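Local atomic coordinates of acyl-coenzyme A oxidase 3 (Yarrowia lipolytica, PDB entry 5YS9), a protein that catalyses the FAD-dependent oxidation of acyl-CoA by molecular oxygen, giving a (2E)-enoyl-CoA and hydrogen peroxide in peroxisomal fatty acid beta-oxidation. Residues A[128-133]-A[148-153]; A[225-230]-A[274-279]; A[511-516]-A[599-604]. All coordinates share one frame; numbering follows the deposited sequence.

Contact 1 (A[128-133]-A[148-153]); sequences LFMGAI and KGAADV
Met130 reaches from helix 116-136 to the two alanines that follow the turn at Gly149, and its thioether does most of the touching. The sulfur SD lies 3.4 Å from the carbonyl O of Ala150 and 4.1 Å from that residue's CB, while the methyl CE continues to the backbone of Ala151, 3.9 Å from its CA. The chain is bent at both chi2 (-46°) and chi3 (-74°), which lays SD and CE along the loop backbone. Ala150 points its methyl toward the helix, and two further side chains meet that methyl. Phe129 presents the edge of its ring, with CE2 4.3 Å from Ala150 CB, and Ile133 brings up CD1 at the looser distance of 4.5 Å. Ala151 has less of its surface buried here, with its CB 4.3 Å from Met130 CE. All direct contacts between the segments are van der Waals in kind; the carbonyl O of Ala150 takes a weak hydrogen bond from His125, one turn back on the helix. An alanine in place of Met130 would probably open a gap beside Ala150 and leave the Ala151 backbone without its cover from the helix. Tyr142 and Val146 of helix 139-147 close round the same cluster, and beyond it the loop meets Arg687 of the second subunit through the carbonyls of Asp152 and Val153. The positive phi of Gly149 (105°), with two bonds back into the last helical turn, defines a Schellman motif: it ends helix 139-147 and turns the chain back against helix 116-136 in the N-terminal helical region of the acyl-CoA oxidase fold.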
loop_
_atom_site.group_PDB
_atom_site.type_symbol
_atom_site.label_atom_id
_atom_site.label_comp_id
_atom_site.label_asym_id
_atom_site.label_seq_id
_atom_site.Cartn_x
_atom_site.Cartn_y
_atom_site.Cartn_z
ATOM N N LEU A 128 15.378 -22.976 0.236
ATOM C CA LEU A 128 15.902 -22.789 1.577
ATOM C C LEU A 128 16.440 -24.030 2.264
ATOM O O LEU A 128 17.564 -24.043 2.699
ATOM C CB LEU A 128 14.846 -22.148 2.463
ATOM C CG LEU A 128 14.200 -20.857 2.018
ATOM C CD1 LEU A 128 13.031 -20.547 2.922
ATOM C CD2 LEU A 128 15.224 -19.754 2.088
ATOM N N PHE A 129 15.675 -25.107 2.271
ATOM C CA PHE A 129 16.151 -26.368 2.888
ATOM C C PHE A 129 17.235 -27.045 2.077
ATOM O O PHE A 129 18.249 -27.403 2.625
ATOM C CB PHE A 129 15.044 -27.396 3.106
ATOM C CG PHE A 129 15.546 -28.707 3.712
ATOM C CD1 PHE A 129 15.719 -28.831 5.082
ATOM C CD2 PHE A 129 15.852 -29.807 2.898
ATOM C CE1 PHE A 129 16.165 -30.024 5.650
ATOM C CE2 PHE A 129 16.324 -31.006 3.454
ATOM C CZ PHE A 129 16.470 -31.115 4.842
ATOM N N MET A 130 16.973 -27.259 0.793
ATOM C CA MET A 130 17.973 -27.799 -0.136
ATOM C C MET A 130 19.226 -26.905 -0.217
ATOM O O MET A 130 20.331 -27.409 -0.302
ATOM C CB MET A 130 17.399 -28.000 -1.533
ATOM C CG MET A 130 16.462 -29.184 -1.684
ATOM S SD MET A 130 17.063 -30.710 -0.936
ATOM C CE MET A 130 18.330 -31.151 -2.119
ATOM N N GLY A 131 19.037 -25.593 -0.149
ATOM C CA GLY A 131 20.135 -24.646 -0.061
ATOM C C GLY A 131 20.998 -24.826 1.142
ATOM O O GLY A 131 22.200 -24.694 1.043
ATOM N N ALA A 132 20.384 -25.098 2.286
ATOM C CA ALA A 132 21.118 -25.285 3.544
ATOM C C ALA A 132 21.916 -26.575 3.559
ATOM O O ALA A 132 23.061 -26.544 3.916
ATOM C CB ALA A 132 20.167 -25.274 4.713
ATOM N N ILE A 133 21.311 -27.702 3.198
ATOM C CA ILE A 133 22.038 -28.989 3.205
ATOM C C ILE A 133 23.163 -29.053 2.144
ATOM O O ILE A 133 24.194 -29.668 2.378
ATOM C CB ILE A 133 21.104 -30.242 3.120
ATOM C CG1 ILE A 133 20.177 -30.202 1.906
ATOM C CG2 ILE A 133 20.257 -30.390 4.387
ATOM C CD1 ILE A 133 19.653 -31.576 1.485
ATOM N N LYS A 148 17.679 -40.372 1.289
ATOM C CA LYS A 148 16.406 -40.342 2.025
ATOM C C LYS A 148 15.269 -39.673 1.246
ATOM O O LYS A 148 14.168 -39.587 1.763
ATOM C CB LYS A 148 16.590 -39.603 3.360
ATOM C CG LYS A 148 16.508 -40.456 4.608
ATOM C CD LYS A 148 17.593 -41.516 4.688
ATOM C CE LYS A 148 17.015 -42.917 4.723
ATOM N NZ LYS A 148 16.655 -43.302 6.114
ATOM N N GLY A 149 15.552 -39.130 0.057
ATOM C CA GLY A 149 14.534 -38.616 -0.844
ATOM C C GLY A 149 14.430 -37.096 -0.926
ATOM O O GLY A 149 13.490 -36.584 -1.516
ATOM N N ALA A 150 15.399 -36.363 -0.388
ATOM C CA ALA A 150 15.241 -34.924 -0.245
ATOM C C ALA A 150 15.325 -34.130 -1.556
ATOM O O ALA A 150 14.733 -33.067 -1.661
ATOM C CB ALA A 150 16.239 -34.405 0.755
ATOM N N ALA A 151 16.056 -34.616 -2.548
ATOM C CA ALA A 151 16.134 -33.917 -3.839
ATOM C C ALA A 151 14.842 -34.103 -4.635
ATOM O O ALA A 151 14.355 -33.188 -5.237
ATOM C CB ALA A 151 17.321 -34.419 -4.652
ATOM N N ASP A 152 14.280 -35.291 -4.602
ATOM C CA ASP A 152 13.128 -35.630 -5.392
ATOM C C ASP A 152 11.770 -35.413 -4.657
ATOM O O ASP A 152 10.722 -35.741 -5.194
ATOM C CB ASP A 152 13.269 -37.103 -5.800
ATOM C CG ASP A 152 14.567 -37.396 -6.522
ATOM O OD1 ASP A 152 15.347 -36.476 -6.807
ATOM O OD2 ASP A 152 14.815 -38.567 -6.810
ATOM N N VAL A 153 11.801 -34.889 -3.436
ATOM C CA VAL A 153 10.619 -34.763 -2.563
ATOM C C VAL A 153 9.810 -36.054 -2.594
ATOM O O VAL A 153 8.625 -36.042 -2.948
ATOM C CB VAL A 153 9.759 -33.514 -2.911
ATOM C CG1 VAL A 153 8.824 -33.180 -1.775
ATOM C CG2 VAL A 153 10.646 -32.294 -3.180
#

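Contact 2 (A[225-230]-A[274-279]); sequences GVKIFV and QNMLMK
Phe229 and Met276 form the tight centre of this contact, their CA atoms only 4.1 Å apart. Two nearly straight backbone hydrogen bonds bracket them: Leu277 N gives to Ile228 O at 3.0 Å, and Val230 N gives to Asn275 O at 2.9 Å. In the second the donor stands 47° out of the carbonyl plane, so it does not lie on a lone pair. Met276 crosses the Phe229 ring with CB 3.5 Å from CD2. Because CG of Met276 is anti to the backbone N (chi1 175°) and the chain runs extended from there, SD is carried along the ring to 4.8 Å from its centroid, an oblique Met-aromatic contact. Bonds that flank a residue pair in this way mark an antiparallel, non-hydrogen-bonded pair, here a single bridge by which the chain leaving strand 262-272 is tied to strand 222-232 in the beta domain of the acyl-CoA dehydrogenase fold. Strand 222-232 is also paired with strand 210-219, and Phe187 meets the Phe229 ring edge-to-face. Leu277 fills the angle between Ile228 and Val230, its CD2 4.1 Å from Val230 CG2, and is covered by Ile133 and Ser136 of helix 116-136. Toward Gly225 the fit slackens. The backbones draw apart, and Ile228 N no longer reaches Leu277 O directly; a water accepts from the first at 3.1 Å and donates to the second. Further out, Lys227 lies alongside Met276 with a lone CG to CE approach of 4.0 Å, and its amine end leads away from 274-279.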
loop_
_atom_site.group_PDB
_atom_site.type_symbol
_atom_site.label_atom_id
_atom_site.label_comp_id
_atom_site.label_asym_id
_atom_site.label_seq_id
_atom_site.Cartn_x
_atom_site.Cartn_y
_atom_site.Cartn_z
ATOM N N GLY A 225 27.729 -19.758 18.972
ATOM C CA GLY A 225 26.876 -19.084 17.985
ATOM C C GLY A 225 25.950 -20.036 17.231
ATOM O O GLY A 225 25.954 -21.268 17.445
ATOM N N VAL A 226 25.174 -19.448 16.322
ATOM C CA VAL A 226 24.075 -20.104 15.658
ATOM C C VAL A 226 24.571 -20.965 14.494
ATOM O O VAL A 226 25.307 -20.477 13.654
ATOM C CB VAL A 226 23.060 -19.039 15.162
ATOM C CG1 VAL A 226 21.972 -19.653 14.280
ATOM C CG2 VAL A 226 22.458 -18.282 16.350
ATOM N N LYS A 227 24.187 -22.243 14.464
ATOM C CA LYS A 227 24.507 -23.137 13.342
ATOM C C LYS A 227 23.239 -23.824 12.947
ATOM O O LYS A 227 22.190 -23.563 13.514
ATOM C CB LYS A 227 25.537 -24.215 13.750
ATOM C CG LYS A 227 26.747 -23.735 14.542
ATOM C CD LYS A 227 27.597 -22.755 13.756
ATOM C CE LYS A 227 28.513 -22.016 14.715
ATOM N NZ LYS A 227 29.322 -20.982 14.027
ATOM N N ILE A 228 23.367 -24.781 12.047
ATOM C CA ILE A 228 22.257 -25.363 11.339
ATOM C C ILE A 228 22.268 -26.862 11.582
ATOM O O ILE A 228 23.299 -27.516 11.342
ATOM C CB ILE A 228 22.344 -25.090 9.806
ATOM C CG1 ILE A 228 22.693 -23.635 9.519
ATOM C CG2 ILE A 228 21.025 -25.412 9.151
ATOM C CD1 ILE A 228 22.747 -23.265 8.034
ATOM N N PHE A 229 21.104 -27.395 11.999
ATOM C CA PHE A 229 20.924 -28.836 12.337
ATOM C C PHE A 229 19.687 -29.379 11.617
ATOM O O PHE A 229 18.634 -28.699 11.563
ATOM C CB PHE A 229 20.750 -29.034 13.873
ATOM C CG PHE A 229 21.836 -28.389 14.692
ATOM C CD1 PHE A 229 21.823 -27.016 14.933
ATOM C CD2 PHE A 229 22.895 -29.144 15.208
ATOM C CE1 PHE A 229 22.836 -26.400 15.655
ATOM C CE2 PHE A 229 23.911 -28.536 15.955
ATOM C CZ PHE A 229 23.882 -27.161 16.171
ATOM N N VAL A 230 19.778 -30.602 11.089
ATOM C CA VAL A 230 18.606 -31.235 10.479
ATOM C C VAL A 230 17.845 -31.913 11.600
ATOM O O VAL A 230 18.401 -32.748 12.309
ATOM C CB VAL A 230 18.935 -32.274 9.370
ATOM C CG1 VAL A 230 17.654 -32.691 8.664
ATOM C CG2 VAL A 230 19.889 -31.698 8.348
ATOM N N GLN A 274 25.699 -36.033 13.809
ATOM C CA GLN A 274 25.885 -35.996 12.367
ATOM C C GLN A 274 24.795 -35.165 11.639
ATOM O O GLN A 274 24.898 -34.919 10.416
ATOM C CB GLN A 274 25.926 -37.429 11.812
ATOM C CG GLN A 274 27.139 -38.257 12.213
ATOM C CD GLN A 274 27.058 -38.958 13.568
ATOM O OE1 GLN A 274 26.113 -38.786 14.357
ATOM N NE2 GLN A 274 28.078 -39.754 13.853
ATOM N N ASN A 275 23.757 -34.756 12.379
ATOM C CA ASN A 275 22.658 -34.027 11.780
ATOM C C ASN A 275 22.988 -32.579 11.669
ATOM O O ASN A 275 22.359 -31.891 10.888
ATOM C CB ASN A 275 21.360 -34.200 12.564
ATOM C CG ASN A 275 20.585 -35.441 12.174
ATOM O OD1 ASN A 275 19.377 -35.495 12.353
ATOM N ND2 ASN A 275 21.258 -36.435 11.641
ATOM N N MET A 276 23.937 -32.114 12.473
ATOM C CA MET A 276 24.506 -30.785 12.310
ATOM C C MET A 276 25.216 -30.744 11.000
ATOM O O MET A 276 26.012 -31.628 10.712
ATOM C CB MET A 276 25.525 -30.488 13.386
ATOM C CG MET A 276 26.235 -29.146 13.198
ATOM S SD MET A 276 27.413 -28.842 14.539
ATOM C CE MET A 276 28.275 -27.409 13.866
ATOM N N LEU A 277 24.970 -29.700 10.223
ATOM C CA LEU A 277 25.633 -29.562 8.918
ATOM C C LEU A 277 27.046 -28.994 9.112
ATOM O O LEU A 277 27.211 -27.990 9.772
ATOM C CB LEU A 277 24.780 -28.703 7.984
ATOM C CG LEU A 277 23.408 -29.295 7.626
ATOM C CD1 LEU A 277 22.630 -28.248 6.862
ATOM C CD2 LEU A 277 23.499 -30.584 6.826
ATOM N N MET A 278 28.066 -29.648 8.566
ATOM C CA MET A 278 29.449 -29.374 9.020
ATOM C C MET A 278 30.492 -28.984 7.980
ATOM O O MET A 278 31.678 -29.075 8.260
ATOM C CB MET A 278 29.987 -30.539 9.876
ATOM C CG MET A 278 29.399 -30.639 11.285
ATOM S SD MET A 278 30.215 -31.984 12.182
ATOM C CE MET A 278 29.039 -32.495 13.439
ATOM N N LYS A 279 30.070 -28.491 6.823
ATOM C CA LYS A 279 31.007 -27.944 5.820
ATOM C C LYS A 279 31.938 -26.860 6.399
ATOM O O LYS A 279 33.135 -26.876 6.145
ATOM C CB LYS A 279 30.236 -27.393 4.600
ATOM C CG LYS A 279 31.101 -26.797 3.488
ATOM C CD LYS A 279 30.427 -26.819 2.120
ATOM C CE LYS A 279 31.121 -25.855 1.163
ATOM N NZ LYS A 279 31.213 -26.365 -0.240
HETATM O O HOH W 1 26.130 -25.481 10.763
#

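Contact 3 (A[511-516]-A[599-604]); sequences IEAWEK and GLFLRE
Aromatic packing carries the first part of this contact: Phe601 drives an edge of its ring into one face of Trp514. The geometry is a T-shaped stack, with planes at 88° and the centroid of the Trp514 six-membered ring 4.9 Å from that of Phe601. CZ leads, 3.5 Å from Trp514 CZ2 and above the indole plane, offset toward the rim. The indole stands beside helix 511-516, and the Phe601 ring reaches across to its face. Apolar contacts extend the patch: Ala513 CB lies 4.1 Å from Phe601 CE2, and Leu600 CD2 touches Trp514 CZ3 more loosely. This is a steep helix-helix packing within the helical C-terminal part of acyl-CoA oxidase, the axes of 511-516 and 599-604 passing 10.4 Å apart at 76°. Helices 547-573 and 579-596 add Val563 and Ile594 to the surroundings of Trp514. Polar groups behave differently. Lys516 uses its methylenes across the contact, CE lying 3.7 Å from Glu604 CB and 3.3 Å from Glu604 O. Its chain turns at chi4 (82°), and NZ hydrogen-bonds to the carbonyl oxygens of Leu494 and Ala497. NZ remains 5.7 Å from Glu604 OE1, so opposite charges are near without meeting and any attraction is probably modest. The Glu604 carboxylate finds its stronger partner in Arg524, although the position of OE2 is less certain, and the neighbouring Arg603 forms a salt bridge with Asp613 of the second subunit.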
loop_
_atom_site.group_PDB
_atom_site.type_symbol
_atom_site.label_atom_id
_atom_site.label_comp_id
_atom_site.label_asym_id
_atom_site.label_seq_id
_atom_site.Cartn_x
_atom_site.Cartn_y
_atom_site.Cartn_z
ATOM N N ILE A 511 24.030 11.749 -15.196
ATOM C CA ILE A 511 24.829 10.811 -14.383
ATOM C C ILE A 511 25.705 11.553 -13.347
ATOM O O ILE A 511 25.713 11.223 -12.140
ATOM C CB ILE A 511 25.658 9.873 -15.256
ATOM C CG1 ILE A 511 24.720 8.830 -15.902
ATOM C CG2 ILE A 511 26.735 9.163 -14.427
ATOM C CD1 ILE A 511 25.329 8.042 -17.047
ATOM N N GLU A 512 26.389 12.585 -13.821
ATOM C CA GLU A 512 27.283 13.351 -12.972
ATOM C C GLU A 512 26.490 13.970 -11.812
ATOM O O GLU A 512 26.937 13.979 -10.666
ATOM C CB GLU A 512 28.010 14.415 -13.799
ATOM C CG GLU A 512 29.196 15.072 -13.105
ATOM C CD GLU A 512 29.507 16.425 -13.716
ATOM O OE1 GLU A 512 29.178 17.474 -13.133
ATOM O OE2 GLU A 512 30.042 16.450 -14.829
ATOM N N ALA A 513 25.297 14.442 -12.120
ATOM C CA ALA A 513 24.451 15.065 -11.110
ATOM C C ALA A 513 24.019 14.089 -9.976
ATOM O O ALA A 513 23.924 14.494 -8.834
ATOM C CB ALA A 513 23.234 15.698 -11.781
ATOM N N TRP A 514 23.770 12.818 -10.310
ATOM C CA TRP A 514 23.512 11.770 -9.294
ATOM C C TRP A 514 24.779 11.355 -8.523
ATOM O O TRP A 514 24.706 11.005 -7.324
ATOM C CB TRP A 514 22.787 10.540 -9.908
ATOM C CG TRP A 514 21.362 10.832 -10.056
ATOM C CD1 TRP A 514 20.693 11.133 -11.208
ATOM C CD2 TRP A 514 20.415 10.961 -8.988
ATOM N NE1 TRP A 514 19.373 11.437 -10.914
ATOM C CE2 TRP A 514 19.178 11.337 -9.564
ATOM C CE3 TRP A 514 20.495 10.803 -7.589
ATOM C CZ2 TRP A 514 18.015 11.536 -8.793
ATOM C CZ3 TRP A 514 19.345 10.980 -6.824
ATOM C CH2 TRP A 514 18.115 11.364 -7.431
ATOM N N GLU A 515 25.925 11.377 -9.206
ATOM C CA GLU A 515 27.215 11.187 -8.540
ATOM C C GLU A 515 27.481 12.323 -7.575
ATOM O O GLU A 515 27.950 12.080 -6.445
ATOM C CB GLU A 515 28.364 10.998 -9.555
ATOM C CG GLU A 515 28.246 9.706 -10.374
ATOM C CD GLU A 515 29.414 9.474 -11.337
ATOM O OE1 GLU A 515 30.245 10.394 -11.554
ATOM O OE2 GLU A 515 29.528 8.354 -11.886
ATOM N N LYS A 516 27.131 13.552 -7.958
ATOM C CA LYS A 516 27.359 14.642 -7.048
ATOM C C LYS A 516 26.574 14.501 -5.743
ATOM O O LYS A 516 27.123 14.611 -4.679
ATOM C CB LYS A 516 27.037 16.014 -7.655
ATOM C CG LYS A 516 27.827 17.102 -6.914
ATOM C CD LYS A 516 27.196 18.466 -6.923
ATOM C CE LYS A 516 27.950 19.440 -6.026
ATOM N NZ LYS A 516 29.148 20.043 -6.664
ATOM N N GLY A 599 15.490 18.996 -3.805
ATOM C CA GLY A 599 16.230 19.572 -2.708
ATOM C C GLY A 599 17.665 19.114 -2.649
ATOM O O GLY A 599 18.539 19.869 -2.284
ATOM N N LEU A 600 17.908 17.864 -2.990
ATOM C CA LEU A 600 19.243 17.332 -2.951
ATOM C C LEU A 600 20.123 18.123 -3.887
ATOM O O LEU A 600 21.232 18.480 -3.550
ATOM C CB LEU A 600 19.200 15.905 -3.468
ATOM C CG LEU A 600 19.244 14.710 -2.529
ATOM C CD1 LEU A 600 18.596 14.985 -1.195
ATOM C CD2 LEU A 600 18.618 13.508 -3.202
ATOM N N PHE A 601 19.611 18.377 -5.076
ATOM C CA PHE A 601 20.302 19.139 -6.108
ATOM C C PHE A 601 20.513 20.618 -5.821
ATOM O O PHE A 601 21.528 21.179 -6.182
ATOM C CB PHE A 601 19.673 18.867 -7.460
ATOM C CG PHE A 601 19.594 17.413 -7.774
ATOM C CD1 PHE A 601 18.545 16.653 -7.312
ATOM C CD2 PHE A 601 20.596 16.799 -8.474
ATOM C CE1 PHE A 601 18.479 15.310 -7.580
ATOM C CE2 PHE A 601 20.539 15.453 -8.743
ATOM C CZ PHE A 601 19.482 14.709 -8.294
ATOM N N LEU A 602 19.529 21.237 -5.192
ATOM C CA LEU A 602 19.653 22.611 -4.711
ATOM C C LEU A 602 20.725 22.735 -3.616
ATOM O O LEU A 602 21.614 23.570 -3.677
ATOM C CB LEU A 602 18.299 23.133 -4.198
ATOM C CG LEU A 602 17.508 24.137 -5.083
ATOM C CD1 LEU A 602 17.815 24.055 -6.576
ATOM C CD2 LEU A 602 15.992 24.047 -4.820
ATOM N N ARG A 603 20.635 21.881 -2.622
ATOM C CA ARG A 603 21.526 21.935 -1.490
ATOM C C ARG A 603 23.008 21.728 -1.844
ATOM O O ARG A 603 23.852 22.367 -1.235
ATOM C CB ARG A 603 21.064 20.906 -0.472
ATOM C CG ARG A 603 21.771 20.949 0.854
ATOM C CD ARG A 603 22.860 19.895 0.965
ATOM N NE ARG A 603 22.892 19.398 2.337
ATOM C CZ ARG A 603 23.574 19.937 3.343
ATOM N NH1 ARG A 603 23.508 19.359 4.536
ATOM N NH2 ARG A 603 24.339 21.010 3.178
ATOM N N GLU A 604 23.321 20.847 -2.802
ATOM C CA GLU A 604 24.710 20.660 -3.244
ATOM C C GLU A 604 25.154 21.727 -4.222
ATOM O O GLU A 604 26.328 21.828 -4.510
ATOM C CB GLU A 604 24.933 19.284 -3.892
ATOM C CG GLU A 604 24.668 18.101 -2.988
ATOM C CD GLU A 604 25.612 18.020 -1.810
ATOM O OE1 GLU A 604 26.828 17.842 -2.002
ATOM O OE2 GLU A 604 25.128 18.127 -0.677
#

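Contacts 1 and 2 adjoin, their centres about 15 Å apart: Leu277 CD1 lies 3.4 Å from Ala132 O and Ile133 CG2 4.2 Å from Val230 CG2, so helix 116-136, which holds the Ala150 loop in contact 1, also packs on both segments of contact 2. Contact 3 stands apart, its centre about 48 and 49 Å from those of contacts 2 and 1, in the C-terminal helices. Contacts 1 and 3 are buried and rely on side-chain packing, a thioether on alanines in one and a T-shaped aromatic pair in the other, and each also touches the second subunit. Contact 2 is partly buried, meets no other chain of the assembly, and adds direct and water-mediated backbone hydrogen bonds.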